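Local atomic coordinates of clan CA, family C40, NlpC/P60 superfamily cysteine peptidase (Trichomonas vaginalis, PDB entry 6BIO), a protein that probably acts as a cysteine peptidase of the NlpC/P60 family that hydrolyses bacterial peptidoglycan. Residues Y46-E60 / V66-L80. Numbering follows the deposited sequence.
Sequences YWLYFDYYVHILGYE and VRIGTEDCWISKDSL
The guanidinium of R67 lies flat on the imidazole of H55, planes 12° apart and centres 3.7 Å from each other, with NH2 over the middle of the ring. Stacking leaves the in-plane N-H groups available for hydrogen bonds: NH1 donates to G69 O at 2.9 Å, in the guanidinium plane, and NE bonds to Q18. A bend at chi3 (72°), after an extended start, lays the group over the ring. The imidazole is held at both nitrogens, ND1 by D119 and NE2 by D194, which fixes its rotation. The backbones of H55 and R67 form an antiparallel hydrogen-bonded pair, H55 N to R67 O at 2.9 Å and R67 N to H55 O at 2.8 Å. They belong to the hairpin of strands 53-60 and 63-68, which continues through a type II' turn at I68-E71 into strand 71-76, a three-strand antiparallel meander consistent with an SH3-like fold. The sheet face that carries V54, I56 and V66 is apolar: the V54 side chain crosses that of I68, CG1 to CG1 3.7 Å, V54 CG2 rests on V66, and I56 meets L80 end to end. From strand 46-49, L48 CD1 touches both C73 SG, at 3.8 Å, and V66 CG2. Two residues earlier, the Y46 hydroxyl donates to the anti lone pair of E71 OE2 at 2.7 Å, an oxygen also salt-bridged to K35.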
# COMPACT_ATOMS: atom_id res chain seq x y z
N TYR A 46 6.94 10.72 11.03
CA TYR A 46 7.64 10.36 9.80
C TYR A 46 7.10 11.34 8.75
O TYR A 46 6.54 12.37 9.10
CB TYR A 46 7.45 8.86 9.45
CG TYR A 46 6.04 8.30 9.61
CD1 TYR A 46 5.01 8.67 8.75
CD2 TYR A 46 5.75 7.39 10.64
CE1 TYR A 46 3.74 8.14 8.91
CE2 TYR A 46 4.47 6.88 10.81
CZ TYR A 46 3.47 7.27 9.96
OH TYR A 46 2.16 6.82 10.05
N TRP A 47 7.27 11.01 7.47
CA TRP A 47 6.71 11.75 6.36
C TRP A 47 5.94 10.78 5.47
O TRP A 47 6.12 9.57 5.53
CB TRP A 47 7.83 12.35 5.50
CG TRP A 47 8.64 13.44 6.14
CD1 TRP A 47 8.56 14.79 5.86
CD2 TRP A 47 9.68 13.32 7.12
NE1 TRP A 47 9.49 15.50 6.58
CE2 TRP A 47 10.19 14.63 7.37
CE3 TRP A 47 10.25 12.25 7.80
CZ2 TRP A 47 11.22 14.88 8.30
CZ3 TRP A 47 11.29 12.50 8.72
CH2 TRP A 47 11.75 13.81 8.96
N LEU A 48 5.07 11.35 4.64
CA LEU A 48 4.52 10.62 3.51
C LEU A 48 4.91 11.34 2.23
O LEU A 48 5.37 12.47 2.27
CB LEU A 48 3.00 10.42 3.60
CG LEU A 48 2.54 9.54 4.74
CD1 LEU A 48 1.02 9.53 4.77
CD2 LEU A 48 3.11 8.13 4.65
N TYR A 49 4.76 10.65 1.08
CA TYR A 49 5.47 11.02 -0.15
C TYR A 49 4.56 11.16 -1.36
O TYR A 49 3.50 10.53 -1.46
CB TYR A 49 6.62 10.04 -0.42
CG TYR A 49 7.60 10.04 0.72
CD1 TYR A 49 8.51 11.06 0.87
CD2 TYR A 49 7.51 9.09 1.74
CE1 TYR A 49 9.39 11.10 1.93
CE2 TYR A 49 8.33 9.14 2.82
CZ TYR A 49 9.28 10.15 2.93
OH TYR A 49 10.13 10.20 4.02
N PHE A 50 5.04 11.97 -2.31
CA PHE A 50 4.33 12.24 -3.54
C PHE A 50 3.87 10.96 -4.22
O PHE A 50 4.63 9.99 -4.34
CB PHE A 50 5.29 12.99 -4.47
CG PHE A 50 4.72 13.28 -5.81
CD1 PHE A 50 3.69 14.20 -5.99
CD2 PHE A 50 5.19 12.58 -6.90
CE1 PHE A 50 3.18 14.39 -7.25
CE2 PHE A 50 4.68 12.81 -8.19
CZ PHE A 50 3.67 13.69 -8.35
N ASP A 51 2.61 10.95 -4.67
CA ASP A 51 2.01 9.88 -5.46
C ASP A 51 1.72 8.62 -4.66
O ASP A 51 1.33 7.63 -5.26
CB ASP A 51 2.80 9.59 -6.74
CG ASP A 51 1.97 8.95 -7.83
OD1 ASP A 51 0.86 9.43 -8.10
OD2 ASP A 51 2.45 7.99 -8.45
N TYR A 52 1.85 8.66 -3.34
CA TYR A 52 1.31 7.60 -2.51
C TYR A 52 -0.21 7.69 -2.49
O TYR A 52 -0.80 8.77 -2.57
CB TYR A 52 1.85 7.71 -1.07
CG TYR A 52 3.26 7.15 -0.83
CD1 TYR A 52 4.12 6.86 -1.88
CD2 TYR A 52 3.71 6.90 0.47
CE1 TYR A 52 5.38 6.36 -1.64
CE2 TYR A 52 4.96 6.40 0.70
CZ TYR A 52 5.80 6.12 -0.35
OH TYR A 52 7.05 5.62 -0.12
N TYR A 53 -0.84 6.53 -2.34
CA TYR A 53 -2.28 6.42 -2.20
C TYR A 53 -2.64 6.15 -0.73
O TYR A 53 -1.97 5.38 -0.03
CB TYR A 53 -2.82 5.29 -3.10
CG TYR A 53 -2.50 5.41 -4.57
CD1 TYR A 53 -2.17 6.60 -5.16
CD2 TYR A 53 -2.53 4.28 -5.35
CE1 TYR A 53 -1.88 6.66 -6.52
CE2 TYR A 53 -2.29 4.33 -6.72
CZ TYR A 53 -1.96 5.52 -7.28
OH TYR A 53 -1.69 5.57 -8.65
N VAL A 54 -3.74 6.76 -0.29
CA VAL A 54 -4.23 6.61 1.07
C VAL A 54 -5.74 6.49 1.05
O VAL A 54 -6.40 6.87 0.08
CB VAL A 54 -3.80 7.79 1.99
CG1 VAL A 54 -2.31 7.92 2.01
CG2 VAL A 54 -4.48 9.08 1.56
N HIS A 55 -6.29 6.06 2.19
CA HIS A 55 -7.67 6.33 2.51
C HIS A 55 -7.72 7.57 3.38
O HIS A 55 -6.83 7.83 4.19
CB HIS A 55 -8.31 5.20 3.33
CG HIS A 55 -8.13 3.83 2.76
ND1 HIS A 55 -9.07 3.16 2.00
CD2 HIS A 55 -7.08 2.98 2.87
CE1 HIS A 55 -8.60 1.98 1.66
NE2 HIS A 55 -7.40 1.83 2.20
N ILE A 56 -8.78 8.35 3.22
CA ILE A 56 -9.01 9.56 4.01
C ILE A 56 -10.14 9.29 4.98
O ILE A 56 -11.26 9.02 4.54
CB ILE A 56 -9.30 10.79 3.13
CG1 ILE A 56 -8.16 11.02 2.13
CG2 ILE A 56 -9.58 11.98 4.00
CD1 ILE A 56 -8.54 12.01 1.06
N LEU A 57 -9.85 9.35 6.27
CA LEU A 57 -10.81 9.14 7.34
C LEU A 57 -11.58 10.41 7.70
O LEU A 57 -12.69 10.32 8.22
CB LEU A 57 -10.09 8.62 8.59
CG LEU A 57 -9.59 7.19 8.54
CD1 LEU A 57 -8.41 6.98 9.51
CD2 LEU A 57 -10.73 6.28 8.90
N GLY A 58 -11.02 11.57 7.40
CA GLY A 58 -11.66 12.83 7.71
C GLY A 58 -10.65 13.94 7.76
O GLY A 58 -9.47 13.73 7.46
N TYR A 59 -11.12 15.12 8.14
CA TYR A 59 -10.28 16.30 8.24
C TYR A 59 -10.55 16.98 9.58
O TYR A 59 -11.69 17.00 10.06
CB TYR A 59 -10.61 17.31 7.13
CG TYR A 59 -10.39 16.79 5.74
CD1 TYR A 59 -11.37 16.09 5.07
CD2 TYR A 59 -9.18 16.99 5.10
CE1 TYR A 59 -11.17 15.62 3.77
CE2 TYR A 59 -8.97 16.53 3.85
CZ TYR A 59 -9.94 15.83 3.18
OH TYR A 59 -9.71 15.40 1.89
N GLU A 60 -9.52 17.60 10.15
CA GLU A 60 -9.66 18.35 11.39
C GLU A 60 -8.49 19.31 11.52
O GLU A 60 -7.34 18.92 11.29
CB GLU A 60 -9.67 17.40 12.60
CG GLU A 60 -10.03 17.97 13.91
CD GLU A 60 -10.24 16.85 14.96
OE1 GLU A 60 -9.24 16.22 15.40
OE2 GLU A 60 -11.41 16.57 15.32
N VAL A 66 -5.32 10.23 7.48
CA VAL A 66 -5.14 9.29 6.38
C VAL A 66 -4.74 7.93 6.92
O VAL A 66 -4.21 7.79 8.02
CB VAL A 66 -4.15 9.82 5.30
CG1 VAL A 66 -4.61 11.19 4.78
CG2 VAL A 66 -2.73 9.93 5.86
N ARG A 67 -4.94 6.92 6.08
CA ARG A 67 -4.71 5.55 6.47
C ARG A 67 -4.11 4.78 5.32
O ARG A 67 -4.58 4.90 4.17
CB ARG A 67 -6.01 4.89 6.90
CG ARG A 67 -5.89 3.41 7.33
CD ARG A 67 -7.24 2.88 7.72
NE ARG A 67 -8.15 2.68 6.61
CZ ARG A 67 -8.17 1.58 5.85
NH1 ARG A 67 -7.23 0.65 5.96
NH2 ARG A 67 -9.14 1.41 4.97
N ILE A 68 -3.09 3.99 5.64
CA ILE A 68 -2.50 3.02 4.71
C ILE A 68 -2.50 1.69 5.46
O ILE A 68 -1.79 1.54 6.44
CB ILE A 68 -1.09 3.42 4.28
CG1 ILE A 68 -1.10 4.78 3.58
CG2 ILE A 68 -0.44 2.34 3.38
CD1 ILE A 68 0.27 5.46 3.67
N GLY A 69 -3.34 0.76 5.05
CA GLY A 69 -3.41 -0.50 5.78
C GLY A 69 -3.79 -0.28 7.23
O GLY A 69 -4.81 0.34 7.54
N THR A 70 -2.96 -0.79 8.12
CA THR A 70 -3.20 -0.68 9.54
C THR A 70 -2.66 0.62 10.13
O THR A 70 -2.82 0.84 11.32
CB THR A 70 -2.56 -1.86 10.30
OG1 THR A 70 -1.16 -1.86 10.06
CG2 THR A 70 -3.10 -3.19 9.85
N GLU A 71 -1.98 1.45 9.35
CA GLU A 71 -1.33 2.65 9.84
C GLU A 71 -2.19 3.87 9.55
O GLU A 71 -2.68 4.04 8.43
CB GLU A 71 0.04 2.80 9.16
CG GLU A 71 0.91 3.93 9.68
CD GLU A 71 1.53 3.69 11.05
OE1 GLU A 71 1.53 2.51 11.51
OE2 GLU A 71 2.00 4.68 11.66
N ASP A 72 -2.34 4.75 10.53
CA ASP A 72 -3.00 6.03 10.32
C ASP A 72 -2.14 7.17 10.87
O ASP A 72 -1.36 7.01 11.81
CB ASP A 72 -4.43 6.07 10.91
CG ASP A 72 -4.43 6.10 12.41
OD1 ASP A 72 -4.10 5.05 13.03
OD2 ASP A 72 -4.71 7.15 12.99
N CYS A 73 -2.32 8.34 10.27
CA CYS A 73 -1.57 9.53 10.66
C CYS A 73 -2.30 10.75 10.10
O CYS A 73 -3.32 10.64 9.42
CB CYS A 73 -0.12 9.45 10.16
SG CYS A 73 0.06 9.44 8.40
N TRP A 74 -1.75 11.91 10.39
CA TRP A 74 -2.34 13.18 10.02
C TRP A 74 -1.32 13.98 9.23
O TRP A 74 -0.16 14.11 9.65
CB TRP A 74 -2.73 13.97 11.26
CG TRP A 74 -3.78 13.34 12.10
CD1 TRP A 74 -3.63 12.35 13.03
CD2 TRP A 74 -5.19 13.66 12.09
NE1 TRP A 74 -4.84 12.03 13.60
CE2 TRP A 74 -5.80 12.85 13.07
CE3 TRP A 74 -5.97 14.57 11.38
CZ2 TRP A 74 -7.16 12.93 13.35
CZ3 TRP A 74 -7.34 14.65 11.65
CH2 TRP A 74 -7.92 13.82 12.61
N ILE A 75 -1.74 14.51 8.08
CA ILE A 75 -0.91 15.31 7.19
C ILE A 75 -1.66 16.57 6.78
O ILE A 75 -2.89 16.59 6.72
CB ILE A 75 -0.47 14.53 5.90
CG1 ILE A 75 -1.68 14.03 5.09
CG2 ILE A 75 0.47 13.41 6.30
CD1 ILE A 75 -1.27 13.35 3.81
N SER A 76 -0.93 17.62 6.44
CA SER A 76 -1.60 18.86 6.06
C SER A 76 -2.59 18.60 4.93
O SER A 76 -2.25 17.93 3.96
CB SER A 76 -0.56 19.85 5.57
OG SER A 76 -1.19 21.01 5.07
N LYS A 77 -3.80 19.18 5.04
CA LYS A 77 -4.83 18.93 4.05
C LYS A 77 -4.43 19.39 2.66
O LYS A 77 -4.98 18.88 1.67
CB LYS A 77 -6.18 19.49 4.47
CG LYS A 77 -6.30 20.95 4.48
CD LYS A 77 -7.78 21.31 4.77
CE LYS A 77 -7.93 22.76 5.19
NZ LYS A 77 -6.94 23.68 4.58
N ASP A 78 -3.50 20.33 2.54
CA ASP A 78 -3.10 20.78 1.21
C ASP A 78 -2.08 19.88 0.56
O ASP A 78 -1.67 20.15 -0.57
CB ASP A 78 -2.54 22.20 1.29
CG ASP A 78 -3.50 23.13 1.94
OD1 ASP A 78 -4.67 23.11 1.50
OD2 ASP A 78 -3.10 23.87 2.87
N SER A 79 -1.70 18.79 1.21
CA SER A 79 -0.70 17.89 0.64
C SER A 79 -1.28 16.72 -0.15
O SER A 79 -0.51 15.90 -0.64
CB SER A 79 0.21 17.31 1.73
OG SER A 79 -0.48 16.35 2.56
N LEU A 80 -2.60 16.61 -0.27
CA LEU A 80 -3.21 15.51 -0.99
C LEU A 80 -4.46 16.03 -1.69
O LEU A 80 -4.99 17.10 -1.37
CB LEU A 80 -3.53 14.33 -0.07
CG LEU A 80 -4.76 14.40 0.80
CD1 LEU A 80 -4.87 13.12 1.56
CD2 LEU A 80 -4.69 15.50 1.82
O HOH W 1 -8.15 16.79 -0.04